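Local coordinates for protein threonine--tRNA ligase catalytic subunit (Aeropyrum pernix, PDB 3A32) that catalyses the ATP-dependent attachment of threonine to tRNA(Thr), and probably cannot remove mischarged serine because it lacks the editing domain, at residues A64-Y69 against V178-E183; R173-V178 against A236-E241; E184-L189 against L195-E200; R191-G196 against G322-H327. All coordinates share one frame; numbering follows the deposited sequence.

Contact 1: A64-Y69 against V178-E183; sequences ARRGYY and VYDVFE
Arg66 and Asp180 are the closest pair of backbone positions between 64-69 and 178-183, with CA atoms 9.2 Å apart. The two backbones therefore stay well separated, and side chains span the gap. Residues 178-183 are helical throughout. Segment 64-69 holds the end of helix 48-65, where Gly67, with positive phi, forms a Schellman motif and the chain turns toward strand 69-70.

Arg66 reaches across first. Bends at chi2 (-68°) and chi3 (-57°) fold its chain, and Arg66 NH2 stops 3.8 Å from Asp180 O. The guanidinium plane is perpendicular to the Asp180 carboxylate, and Arg66 NH2 lies 4.7 Å from Asp180 OD1. One water joins these charges. It lies in the guanidinium plane at its edge, accepts from Arg66 NH2 at 3.1 Å and donates to Asp180 OD1 at 3.1 Å.

Tyr68 and Val181 make the buried part. Tyr68 OH comes 3.7 Å from Val181 CG2, and the two side chains meet at about a right angle. The same OH probably bonds Glu184 and also pairs with Arg311.

The Tyr68 side chain lies about 11 Å from the zinc ion. Tyr69 packs on Leu46 of the second subunit. A long helix leading into a strand at the dimer interface is consistent with motif 1 of class II aminoacyl-tRNA synthetases.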
loop_
_atom_site.group_PDB
_atom_site.type_symbol
_atom_site.label_atom_id
_atom_site.label_comp_id
_atom_site.label_asym_id
_atom_site.label_seq_id
_atom_site.Cartn_x
_atom_site.Cartn_y
_atom_site.Cartn_z
ATOM N N ALA A 64 11.744 -6.387 0.770
ATOM C CA ALA A 64 11.604 -7.764 1.268
ATOM C C ALA A 64 12.613 -8.778 0.607
ATOM O O ALA A 64 13.184 -9.638 1.291
ATOM C CB ALA A 64 10.189 -8.213 1.168
ATOM N N ARG A 65 12.887 -8.626 -0.687
ATOM C CA ARG A 65 13.840 -9.465 -1.414
ATOM C C ARG A 65 15.329 -9.242 -1.062
ATOM O O ARG A 65 16.162 -10.123 -1.283
ATOM C CB ARG A 65 13.639 -9.213 -2.913
ATOM C CG ARG A 65 12.374 -9.894 -3.391
ATOM C CD ARG A 65 11.772 -9.300 -4.616
ATOM N NE ARG A 65 12.654 -9.335 -5.787
ATOM C CZ ARG A 65 12.893 -10.411 -6.544
ATOM N NH1 ARG A 65 12.326 -11.587 -6.252
ATOM N NH2 ARG A 65 13.705 -10.291 -7.606
ATOM N N ARG A 66 15.636 -8.046 -0.567
ATOM C CA ARG A 66 16.919 -7.634 -0.084
ATOM C C ARG A 66 17.102 -7.899 1.427
ATOM O O ARG A 66 18.114 -7.533 1.973
ATOM C CB ARG A 66 17.097 -6.109 -0.352
ATOM C CG ARG A 66 17.028 -5.657 -1.850
ATOM C CD ARG A 66 18.205 -6.135 -2.710
ATOM N NE ARG A 66 19.435 -5.647 -2.101
ATOM C CZ ARG A 66 20.660 -5.634 -2.658
ATOM N NH1 ARG A 66 20.859 -6.088 -3.896
ATOM N NH2 ARG A 66 21.687 -5.137 -1.956
ATOM N N GLY A 67 16.125 -8.501 2.093
ATOM C CA GLY A 67 16.296 -8.925 3.468
ATOM C C GLY A 67 15.705 -8.026 4.542
ATOM O O GLY A 67 16.026 -8.203 5.740
ATOM N N TYR A 68 14.878 -7.059 4.146
ATOM C CA TYR A 68 14.213 -6.187 5.102
ATOM C C TYR A 68 12.888 -6.793 5.423
ATOM O O TYR A 68 12.207 -7.304 4.571
ATOM C CB TYR A 68 13.926 -4.779 4.536
ATOM C CG TYR A 68 15.134 -3.910 4.221
ATOM C CD1 TYR A 68 15.488 -2.819 5.036
ATOM C CD2 TYR A 68 15.904 -4.153 3.047
ATOM C CE1 TYR A 68 16.586 -2.032 4.723
ATOM C CE2 TYR A 68 17.011 -3.372 2.723
ATOM C CZ TYR A 68 17.346 -2.320 3.552
ATOM O OH TYR A 68 18.427 -1.554 3.180
ATOM N N TYR A 69 12.500 -6.687 6.671
ATOM C CA TYR A 69 11.147 -6.975 7.043
ATOM C C TYR A 69 10.309 -5.766 6.698
ATOM O O TYR A 69 10.661 -4.654 7.071
ATOM C CB TYR A 69 11.103 -7.169 8.511
ATOM C CG TYR A 69 11.988 -8.249 9.027
ATOM C CD1 TYR A 69 11.797 -9.584 8.647
ATOM C CD2 TYR A 69 12.984 -7.959 9.990
ATOM C CE1 TYR A 69 12.618 -10.591 9.160
ATOM C CE2 TYR A 69 13.785 -8.957 10.508
ATOM C CZ TYR A 69 13.592 -10.258 10.097
ATOM O OH TYR A 69 14.370 -11.237 10.621
ATOM N N VAL A 178 26.327 -0.583 4.820
ATOM C CA VAL A 178 26.430 0.748 4.216
ATOM C C VAL A 178 26.558 0.669 2.704
ATOM O O VAL A 178 25.872 1.407 1.954
ATOM C CB VAL A 178 27.581 1.645 4.866
ATOM C CG1 VAL A 178 27.666 3.038 4.169
ATOM C CG2 VAL A 178 27.310 1.860 6.316
ATOM N N TYR A 179 27.454 -0.217 2.257
ATOM C CA TYR A 179 27.697 -0.424 0.857
ATOM C C TYR A 179 26.429 -0.937 0.158
ATOM O O TYR A 179 26.057 -0.431 -0.894
ATOM C CB TYR A 179 28.881 -1.383 0.660
ATOM C CG TYR A 179 29.208 -1.597 -0.793
ATOM C CD1 TYR A 179 29.950 -0.640 -1.523
ATOM C CD2 TYR A 179 28.749 -2.737 -1.456
ATOM C CE1 TYR A 179 30.206 -0.836 -2.878
ATOM C CE2 TYR A 179 29.022 -2.948 -2.788
ATOM C CZ TYR A 179 29.740 -2.013 -3.478
ATOM O OH TYR A 179 29.955 -2.267 -4.804
ATOM N N ASP A 180 25.773 -1.936 0.748
ATOM C CA ASP A 180 24.574 -2.525 0.207
ATOM C C ASP A 180 23.446 -1.525 0.017
ATOM O O ASP A 180 22.685 -1.640 -0.966
ATOM C CB ASP A 180 24.080 -3.663 1.102
ATOM C CG ASP A 180 24.982 -4.951 0.998
ATOM O OD1 ASP A 180 25.877 -5.026 0.138
ATOM O OD2 ASP A 180 24.765 -5.893 1.789
ATOM N N VAL A 181 23.345 -0.555 0.941
ATOM C CA VAL A 181 22.313 0.499 0.839
ATOM C C VAL A 181 22.618 1.365 -0.348
ATOM O O VAL A 181 21.704 1.684 -1.105
ATOM C CB VAL A 181 22.128 1.327 2.136
ATOM C CG1 VAL A 181 21.161 2.530 1.905
ATOM C CG2 VAL A 181 21.567 0.416 3.251
ATOM N N PHE A 182 23.906 1.674 -0.568
ATOM C CA PHE A 182 24.251 2.337 -1.804
ATOM C C PHE A 182 23.794 1.505 -3.002
ATOM O O PHE A 182 23.241 2.057 -3.957
ATOM C CB PHE A 182 25.761 2.651 -1.951
ATOM C CG PHE A 182 26.126 3.102 -3.349
ATOM C CD1 PHE A 182 25.978 4.431 -3.730
ATOM C CD2 PHE A 182 26.571 2.198 -4.289
ATOM C CE1 PHE A 182 26.292 4.855 -5.043
ATOM C CE2 PHE A 182 26.874 2.613 -5.603
ATOM C CZ PHE A 182 26.728 3.948 -5.963
ATOM N N GLU A 183 24.037 0.188 -2.966
ATOM C CA GLU A 183 23.701 -0.680 -4.117
ATOM C C GLU A 183 22.173 -0.738 -4.320
ATOM O O GLU A 183 21.699 -0.779 -5.432
ATOM C CB GLU A 183 24.285 -2.095 -3.964
ATOM C CG GLU A 183 25.800 -2.185 -4.096
ATOM C CD GLU A 183 26.341 -2.084 -5.550
ATOM O OE1 GLU A 183 25.999 -1.145 -6.281
ATOM O OE2 GLU A 183 27.126 -2.963 -5.967
HETATM O O HOH W 1 24.657 -5.555 -2.615
#

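Contact 2: R173-V178 against A236-E241; sequences RVIDVV and ASRINE
Arg238 meets Ile175 with the face of its guanidinium and Asp176 with an edge. The CG2 methyl of Ile175 sits over the centre of the flat group, 3.4 Å above its plane. Ile175 CG2 is 3.5 Å from both Arg238 CZ and Arg238 NH1. The two side chains run at about a right angle. The first torsion of Ile175 (chi1 -66°) aims CG2, rather than CG1, at the guanidinium.

Arg238 gets there by an extended chain from CG to NE, which carries the charge across from its own helix. Helix 174-191 lies on the central sheet of the class II catalytic core, and helix 222-243 packs against it at an angle. This contact belongs to the outer, solvent-facing part of that helix pair. Deeper in the groove, Val178 packs on Leu232 and Ala235.

Asp176 makes the salt bridge, with OD1 3.4 Å from Arg238 NH1. This oxygen lies in the guanidinium plane, yet the carboxylate itself is turned 58° from that plane. The pair therefore does not form a flat two-pronged match. The other oxygen, Asp176 OD2, looks to its own helix start, where Arg173 NE, from the N-cap position, is 3.8 Å away in a long salt bridge.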
loop_
_atom_site.group_PDB
_atom_site.type_symbol
_atom_site.label_atom_id
_atom_site.label_comp_id
_atom_site.label_asym_id
_atom_site.label_seq_id
_atom_site.Cartn_x
_atom_site.Cartn_y
_atom_site.Cartn_z
ATOM N N ARG A 173 29.688 -6.308 10.334
ATOM C CA ARG A 173 28.907 -6.316 9.108
ATOM C C ARG A 173 28.574 -4.868 8.630
ATOM O O ARG A 173 27.967 -4.680 7.588
ATOM C CB ARG A 173 27.633 -7.152 9.369
ATOM C CG ARG A 173 27.827 -8.740 9.417
ATOM C CD ARG A 173 28.027 -9.394 7.991
ATOM N NE ARG A 173 27.427 -8.592 6.896
ATOM C CZ ARG A 173 26.217 -8.790 6.333
ATOM N NH1 ARG A 173 25.442 -9.813 6.722
ATOM N NH2 ARG A 173 25.773 -7.967 5.357
ATOM N N VAL A 174 28.998 -3.848 9.385
ATOM C CA VAL A 174 28.472 -2.492 9.188
ATOM C C VAL A 174 28.910 -1.895 7.836
ATOM O O VAL A 174 28.084 -1.272 7.130
ATOM C CB VAL A 174 28.716 -1.518 10.417
ATOM C CG1 VAL A 174 30.224 -1.269 10.674
ATOM C CG2 VAL A 174 27.969 -0.163 10.228
ATOM N N ILE A 175 30.169 -2.114 7.457
ATOM C CA ILE A 175 30.674 -1.620 6.168
ATOM C C ILE A 175 29.848 -2.199 4.989
ATOM O O ILE A 175 29.441 -1.462 4.056
ATOM C CB ILE A 175 32.221 -1.884 5.997
ATOM C CG1 ILE A 175 33.053 -1.061 7.012
ATOM C CG2 ILE A 175 32.664 -1.661 4.545
ATOM C CD1 ILE A 175 34.557 -1.488 7.146
ATOM N N ASP A 176 29.569 -3.497 5.052
ATOM C CA ASP A 176 28.785 -4.178 4.018
ATOM C C ASP A 176 27.343 -3.633 3.929
ATOM O O ASP A 176 26.774 -3.525 2.834
ATOM C CB ASP A 176 28.700 -5.677 4.334
ATOM C CG ASP A 176 29.993 -6.490 3.954
ATOM O OD1 ASP A 176 30.912 -6.011 3.280
ATOM O OD2 ASP A 176 30.083 -7.653 4.376
ATOM N N VAL A 177 26.739 -3.360 5.086
ATOM C CA VAL A 177 25.412 -2.819 5.154
ATOM C C VAL A 177 25.350 -1.443 4.496
ATOM O O VAL A 177 24.458 -1.179 3.670
ATOM C CB VAL A 177 24.925 -2.774 6.631
ATOM C CG1 VAL A 177 23.868 -1.708 6.820
ATOM C CG2 VAL A 177 24.410 -4.189 7.088
ATOM N N VAL A 178 26.327 -0.583 4.820
ATOM C CA VAL A 178 26.430 0.748 4.216
ATOM C C VAL A 178 26.558 0.669 2.704
ATOM O O VAL A 178 25.872 1.407 1.954
ATOM C CB VAL A 178 27.581 1.645 4.866
ATOM C CG1 VAL A 178 27.666 3.038 4.169
ATOM C CG2 VAL A 178 27.310 1.860 6.316
ATOM N N ALA A 236 32.378 4.018 1.119
ATOM C CA ALA A 236 32.558 5.032 0.084
ATOM C C ALA A 236 33.787 4.735 -0.765
ATOM O O ALA A 236 33.815 5.032 -1.962
ATOM C CB ALA A 236 32.704 6.419 0.714
ATOM N N SER A 237 34.804 4.158 -0.148
ATOM C CA SER A 237 36.004 3.810 -0.904
ATOM C C SER A 237 35.708 2.641 -1.836
ATOM O O SER A 237 36.191 2.618 -2.968
ATOM C CB SER A 237 37.192 3.545 0.037
ATOM O OG SER A 237 38.239 2.890 -0.650
ATOM N N ARG A 238 34.885 1.692 -1.393
ATOM C CA ARG A 238 34.396 0.636 -2.304
ATOM C C ARG A 238 33.501 1.157 -3.413
ATOM O O ARG A 238 33.584 0.694 -4.556
ATOM C CB ARG A 238 33.688 -0.482 -1.550
ATOM C CG ARG A 238 34.654 -1.264 -0.717
ATOM C CD ARG A 238 33.954 -2.174 0.266
ATOM N NE ARG A 238 34.902 -2.494 1.332
ATOM C CZ ARG A 238 34.712 -3.437 2.254
ATOM N NH1 ARG A 238 33.565 -4.153 2.275
ATOM N NH2 ARG A 238 35.664 -3.639 3.170
ATOM N N ILE A 239 32.673 2.150 -3.098
ATOM C CA ILE A 239 31.815 2.733 -4.108
ATOM C C ILE A 239 32.691 3.401 -5.174
ATOM O O ILE A 239 32.474 3.190 -6.367
ATOM C CB ILE A 239 30.834 3.765 -3.485
ATOM C CG1 ILE A 239 29.828 3.064 -2.570
ATOM C CG2 ILE A 239 30.163 4.584 -4.584
ATOM C CD1 ILE A 239 29.083 4.012 -1.663
ATOM N N ASN A 240 33.679 4.194 -4.734
ATOM C CA ASN A 240 34.546 4.904 -5.668
ATOM C C ASN A 240 35.405 3.924 -6.480
ATOM O O ASN A 240 35.548 4.075 -7.681
ATOM C CB ASN A 240 35.410 5.944 -4.957
ATOM C CG ASN A 240 36.547 6.460 -5.840
ATOM O OD1 ASN A 240 37.632 5.865 -5.893
ATOM N ND2 ASN A 240 36.307 7.569 -6.519
ATOM N N GLU A 241 35.917 2.884 -5.823
ATOM C CA GLU A 241 36.701 1.897 -6.522
ATOM C C GLU A 241 35.862 1.267 -7.590
ATOM O O GLU A 241 36.349 1.084 -8.680
ATOM C CB GLU A 241 37.297 0.823 -5.594
ATOM C CG GLU A 241 38.478 0.074 -6.284
ATOM C CD GLU A 241 38.766 -1.299 -5.683
ATOM O OE1 GLU A 241 38.963 -1.388 -4.433
ATOM O OE2 GLU A 241 38.804 -2.291 -6.471
#

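Contact 3: E184-L189 against L195-E200; sequences EMKLVL and LGVSSE
Leu189 and Leu195 close the turn that ends helix 174-191 and sends the chain back along it toward strand 202-207. The backbone N of Leu195 donates to Leu189 O at 2.9 Å, with a nearly straight N-H...O angle of 171°. The side chains of these two leucines are more loosely matched, with Leu189 CD2 4.3 Å from Leu195 CD1.

Val197 is the buried centre of the contact. Its two methyls serve different neighbours. Val197 CG2 presses on Leu189 CD1 at 3.5 Å, tighter than usual for two carbons, and the side chains meet at about a right angle. Val197 CG1 lies 4.0 Å from Lys186 CD, so the aliphatic part of the lysine covers that side. Lys186 leaves the helix with CG anti to the backbone N (chi1 176°), which lays its chain past Val197. Lys186 CE passes 3.5 Å from Val197 O.

This helix-to-strand connection is part of the class II catalytic core. Met265 and Phe202, from two strands of the central sheet, pack on both Leu189 and Val197. Glu190 ties the polar edge together: one carboxylate oxygen makes a salt bridge with Lys186 NZ, and the other accepts from Val197 N.

Beyond Val197 the chain turns away from helix 174-191. There Ser198 OG accepts from the backbone N of Glu200 at 3.1 Å, an ST turn.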
loop_
_atom_site.group_PDB
_atom_site.type_symbol
_atom_site.label_atom_id
_atom_site.label_comp_id
_atom_site.label_asym_id
_atom_site.label_seq_id
_atom_site.Cartn_x
_atom_site.Cartn_y
_atom_site.Cartn_z
ATOM N N GLU A 184 21.423 -0.704 -3.227
ATOM C CA GLU A 184 19.972 -0.616 -3.302
ATOM C C GLU A 184 19.492 0.674 -3.981
ATOM O O GLU A 184 18.630 0.641 -4.836
ATOM C CB GLU A 184 19.402 -0.751 -1.877
ATOM C CG GLU A 184 19.552 -2.165 -1.364
ATOM C CD GLU A 184 19.415 -2.311 0.105
ATOM O OE1 GLU A 184 19.045 -1.361 0.826
ATOM O OE2 GLU A 184 19.667 -3.434 0.554
ATOM N N MET A 185 20.079 1.806 -3.599
ATOM C CA MET A 185 19.731 3.110 -4.158
ATOM C C MET A 185 19.942 3.122 -5.680
ATOM O O MET A 185 19.070 3.573 -6.442
ATOM C CB MET A 185 20.551 4.209 -3.445
ATOM C CG MET A 185 20.322 5.649 -3.985
ATOM S SD MET A 185 21.209 5.921 -5.549
ATOM C CE MET A 185 22.902 5.370 -5.212
ATOM N N LYS A 186 21.092 2.601 -6.109
ATOM C CA LYS A 186 21.422 2.518 -7.522
ATOM C C LYS A 186 20.442 1.650 -8.356
ATOM O O LYS A 186 20.008 2.054 -9.455
ATOM C CB LYS A 186 22.853 2.014 -7.640
ATOM C CG LYS A 186 23.343 1.772 -9.058
ATOM C CD LYS A 186 24.818 1.718 -9.022
ATOM C CE LYS A 186 25.455 1.798 -10.415
ATOM N NZ LYS A 186 24.972 0.724 -11.369
ATOM N N LEU A 187 20.129 0.447 -7.848
ATOM C CA LEU A 187 19.106 -0.438 -8.443
ATOM C C LEU A 187 17.720 0.236 -8.608
ATOM O O LEU A 187 17.098 0.097 -9.676
ATOM C CB LEU A 187 18.953 -1.729 -7.610
ATOM C CG LEU A 187 20.088 -2.770 -7.566
ATOM C CD1 LEU A 187 19.863 -3.777 -6.425
ATOM C CD2 LEU A 187 20.228 -3.481 -8.899
ATOM N N VAL A 188 17.214 0.892 -7.554
ATOM C CA VAL A 188 15.991 1.673 -7.640
ATOM C C VAL A 188 16.050 2.876 -8.656
ATOM O O VAL A 188 15.183 2.998 -9.550
ATOM C CB VAL A 188 15.525 2.129 -6.249
ATOM C CG1 VAL A 188 14.437 3.141 -6.346
ATOM C CG2 VAL A 188 15.003 0.940 -5.444
ATOM N N LEU A 189 17.080 3.725 -8.570
ATOM C CA LEU A 189 17.241 4.763 -9.582
ATOM C C LEU A 189 17.246 4.252 -11.011
ATOM O O LEU A 189 16.529 4.787 -11.862
ATOM C CB LEU A 189 18.503 5.574 -9.375
ATOM C CG LEU A 189 18.548 6.488 -8.156
ATOM C CD1 LEU A 189 19.605 7.452 -8.506
ATOM C CD2 LEU A 189 17.260 7.201 -7.887
ATOM N N LEU A 195 17.241 6.222 -14.322
ATOM C CA LEU A 195 18.212 7.289 -14.142
ATOM C C LEU A 195 19.587 6.659 -13.992
ATOM O O LEU A 195 19.833 5.942 -13.037
ATOM C CB LEU A 195 17.895 8.100 -12.888
ATOM C CG LEU A 195 16.614 8.958 -12.848
ATOM C CD1 LEU A 195 16.353 9.463 -11.446
ATOM C CD2 LEU A 195 16.668 10.096 -13.827
ATOM N N GLY A 196 20.484 6.915 -14.912
ATOM C CA GLY A 196 21.847 6.408 -14.829
ATOM C C GLY A 196 22.652 6.876 -13.628
ATOM O O GLY A 196 22.711 8.086 -13.293
ATOM N N VAL A 197 23.281 5.911 -12.968
ATOM C CA VAL A 197 24.093 6.231 -11.808
ATOM C C VAL A 197 25.519 5.866 -12.194
ATOM O O VAL A 197 25.842 4.691 -12.299
ATOM C CB VAL A 197 23.649 5.439 -10.558
ATOM C CG1 VAL A 197 24.604 5.690 -9.409
ATOM C CG2 VAL A 197 22.215 5.833 -10.162
ATOM N N SER A 198 26.355 6.875 -12.443
ATOM C CA SER A 198 27.757 6.604 -12.853
ATOM C C SER A 198 28.655 7.709 -12.350
ATOM O O SER A 198 28.168 8.677 -11.747
ATOM C CB SER A 198 27.846 6.645 -14.364
ATOM O OG SER A 198 27.658 7.993 -14.764
ATOM N N SER A 199 29.952 7.581 -12.656
ATOM C CA SER A 199 30.966 8.608 -12.343
ATOM C C SER A 199 30.617 10.017 -12.825
ATOM O O SER A 199 31.055 11.009 -12.215
ATOM C CB SER A 199 32.371 8.189 -12.853
ATOM O OG SER A 199 32.432 8.105 -14.278
ATOM N N GLU A 200 29.798 10.113 -13.875
ATOM C CA GLU A 200 29.434 11.407 -14.455
ATOM C C GLU A 200 28.137 12.016 -13.935
ATOM O O GLU A 200 27.850 13.210 -14.188
ATOM C CB GLU A 200 29.421 11.339 -15.992
ATOM C CG GLU A 200 30.706 11.897 -16.699
ATOM C CD GLU A 200 30.718 13.459 -16.856
ATOM O OE1 GLU A 200 29.906 14.010 -17.680
ATOM O OE2 GLU A 200 31.569 14.131 -16.175
#

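Contact 4: R191-G196 against G322-H327; sequences RLFKLG and GVYLEH
Phe193 and Tyr324 form a buried aromatic and apolar contact between the loop after helix 174-191 and the end of helix 317-327. The ring centroids are 5.6 Å apart and the planes meet at 48°, an oblique pairing. Phe193 CD1 lies over one face of the tyrosine ring, 4.0 Å from Tyr324 CD1.

Leu195 comes to the same ring from another direction. Leu195 CD1 lies near the ring plane at the edge, 4.3 Å from Tyr324 CD1. The other methyl, Leu195 CD2, meets His327 CD2 at 3.8 Å, and the two side chains lie side by side, pointing opposite ways. Tyr324 and His327 are three residues apart on the helix. Both hold CG anti to the backbone N (chi1 -178° for Tyr324), and both point toward the loop. Leu195 can therefore touch both.

Polar atoms lie close to the ring pair. Tyr324 CE1 lies 3.7 Å from Phe193 O. Tyr324 OH bonds the backbone O of Arg331, and Arg328 NH1 bonds both this hydroxyl and Phe193 O. The carbonyl and the hydroxyl are thus satisfied although the surroundings are apolar.

The loop is wedged between several elements. Leu195 packs on Trp276 of strand 273-284 and Met265 of strand 260-268, Phe193 meets Phe320 earlier on helix 317-327, and Leu192 leans on helix 435-457.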
loop_
_atom_site.group_PDB
_atom_site.type_symbol
_atom_site.label_atom_id
_atom_site.label_comp_id
_atom_site.label_asym_id
_atom_site.label_seq_id
_atom_site.Cartn_x
_atom_site.Cartn_y
_atom_site.Cartn_z
ATOM N N ARG A 191 16.518 1.132 -12.325
ATOM C CA ARG A 191 15.535 0.161 -12.803
ATOM C C ARG A 191 14.118 0.612 -12.712
ATOM O O ARG A 191 13.306 0.246 -13.592
ATOM C CB ARG A 191 15.738 -1.200 -12.131
ATOM C CG ARG A 191 17.084 -1.758 -12.599
ATOM C CD ARG A 191 17.395 -3.107 -12.113
ATOM N NE ARG A 191 18.771 -3.394 -12.514
ATOM C CZ ARG A 191 19.370 -4.575 -12.333
ATOM N NH1 ARG A 191 18.713 -5.585 -11.741
ATOM N NH2 ARG A 191 20.628 -4.729 -12.739
ATOM N N LEU A 192 13.811 1.404 -11.679
ATOM C CA LEU A 192 12.459 1.925 -11.503
ATOM C C LEU A 192 12.336 3.242 -12.216
ATOM O O LEU A 192 11.350 3.494 -12.937
ATOM C CB LEU A 192 12.069 2.054 -10.023
ATOM C CG LEU A 192 10.678 2.590 -9.719
ATOM C CD1 LEU A 192 9.579 1.706 -10.325
ATOM C CD2 LEU A 192 10.506 2.707 -8.217
ATOM N N PHE A 193 13.348 4.078 -12.050
ATOM C CA PHE A 193 13.286 5.422 -12.608
ATOM C C PHE A 193 14.058 5.615 -13.923
ATOM O O PHE A 193 13.923 6.662 -14.563
ATOM C CB PHE A 193 13.598 6.479 -11.529
ATOM C CG PHE A 193 12.524 6.556 -10.442
ATOM C CD1 PHE A 193 11.259 7.090 -10.729
ATOM C CD2 PHE A 193 12.742 6.040 -9.175
ATOM C CE1 PHE A 193 10.209 7.169 -9.746
ATOM C CE2 PHE A 193 11.714 6.106 -8.204
ATOM C CZ PHE A 193 10.431 6.688 -8.502
ATOM N N LYS A 194 14.848 4.628 -14.347
ATOM C CA LYS A 194 15.700 4.799 -15.558
ATOM C C LYS A 194 16.660 5.983 -15.500
ATOM O O LYS A 194 16.870 6.690 -16.512
ATOM C CB LYS A 194 14.815 4.932 -16.803
ATOM C CG LYS A 194 13.789 3.802 -16.930
ATOM C CD LYS A 194 14.527 2.444 -17.091
ATOM C CE LYS A 194 15.356 2.465 -18.393
ATOM N NZ LYS A 194 15.858 1.110 -18.720
ATOM N N LEU A 195 17.241 6.222 -14.322
ATOM C CA LEU A 195 18.212 7.289 -14.142
ATOM C C LEU A 195 19.587 6.659 -13.992
ATOM O O LEU A 195 19.833 5.942 -13.037
ATOM C CB LEU A 195 17.895 8.100 -12.888
ATOM C CG LEU A 195 16.614 8.958 -12.848
ATOM C CD1 LEU A 195 16.353 9.463 -11.446
ATOM C CD2 LEU A 195 16.668 10.096 -13.827
ATOM N N GLY A 196 20.484 6.915 -14.912
ATOM C CA GLY A 196 21.847 6.408 -14.829
ATOM C C GLY A 196 22.652 6.876 -13.628
ATOM O O GLY A 196 22.711 8.086 -13.293
ATOM N N GLY A 322 8.488 15.150 -7.360
ATOM C CA GLY A 322 8.492 16.528 -7.836
ATOM C C GLY A 322 9.690 16.836 -8.723
ATOM O O GLY A 322 9.554 17.373 -9.830
ATOM N N VAL A 323 10.870 16.505 -8.218
ATOM C CA VAL A 323 12.103 16.811 -8.910
ATOM C C VAL A 323 12.212 15.936 -10.132
ATOM O O VAL A 323 12.627 16.453 -11.183
ATOM C CB VAL A 323 13.322 16.603 -8.039
ATOM C CG1 VAL A 323 14.633 16.979 -8.865
ATOM C CG2 VAL A 323 13.221 17.469 -6.772
ATOM N N TYR A 324 11.816 14.642 -10.013
ATOM C CA TYR A 324 11.728 13.761 -11.180
ATOM C C TYR A 324 10.862 14.376 -12.309
ATOM O O TYR A 324 11.241 14.391 -13.460
ATOM C CB TYR A 324 11.206 12.335 -10.816
ATOM C CG TYR A 324 11.183 11.467 -12.041
ATOM C CD1 TYR A 324 12.283 10.620 -12.372
ATOM C CD2 TYR A 324 10.098 11.520 -12.916
ATOM C CE1 TYR A 324 12.269 9.856 -13.538
ATOM C CE2 TYR A 324 10.069 10.760 -14.077
ATOM C CZ TYR A 324 11.159 9.931 -14.391
ATOM O OH TYR A 324 11.107 9.230 -15.575
ATOM N N LEU A 325 9.680 14.864 -11.974
ATOM C CA LEU A 325 8.790 15.406 -13.007
ATOM C C LEU A 325 9.462 16.582 -13.745
ATOM O O LEU A 325 9.261 16.730 -14.930
ATOM C CB LEU A 325 7.413 15.815 -12.427
ATOM C CG LEU A 325 6.515 14.660 -11.976
ATOM C CD1 LEU A 325 5.360 15.204 -11.073
ATOM C CD2 LEU A 325 5.982 13.874 -13.214
ATOM N N GLU A 326 10.245 17.389 -13.042
ATOM C CA GLU A 326 11.001 18.450 -13.681
ATOM C C GLU A 326 12.162 17.962 -14.526
ATOM O O GLU A 326 12.216 18.282 -15.712
ATOM C CB GLU A 326 11.378 19.551 -12.681
ATOM C CG GLU A 326 10.103 20.361 -12.225
ATOM C CD GLU A 326 10.394 21.303 -11.034
ATOM O OE1 GLU A 326 11.587 21.453 -10.752
ATOM O OE2 GLU A 326 9.454 21.861 -10.375
ATOM N N HIS A 327 13.038 17.120 -13.966
ATOM C CA HIS A 327 14.166 16.577 -14.714
ATOM C C HIS A 327 13.712 15.848 -15.997
ATOM O O HIS A 327 14.393 15.930 -17.019
ATOM C CB HIS A 327 15.002 15.656 -13.811
ATOM C CG HIS A 327 16.198 15.046 -14.481
ATOM N ND1 HIS A 327 17.288 15.786 -14.885
ATOM C CD2 HIS A 327 16.481 13.760 -14.792
ATOM C CE1 HIS A 327 18.175 14.986 -15.440
ATOM N NE2 HIS A 327 17.704 13.753 -15.405
#

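Helix 174-191 runs through contacts 1, 2 and 3, and contact 4 lies on the turn just beyond it. Contact 2, at the helix start, is a surface contact of one salt bridge and a methyl over an arginine. Contact 1 is partly buried and mixes a water bridge between opposite charges with a tyrosine near the zinc site. Contacts 3 and 4 are buried and mostly apolar; they share Leu195, which faces the helix in one and helix 317-327 in the other. Only contact 3 has a direct hydrogen bond between its segments. Contacts 1 and 3 meet at Glu184, near Arg66 and Tyr68. Contacts 2 and 4 stay apart, their nearest atoms about 12 Å from each other.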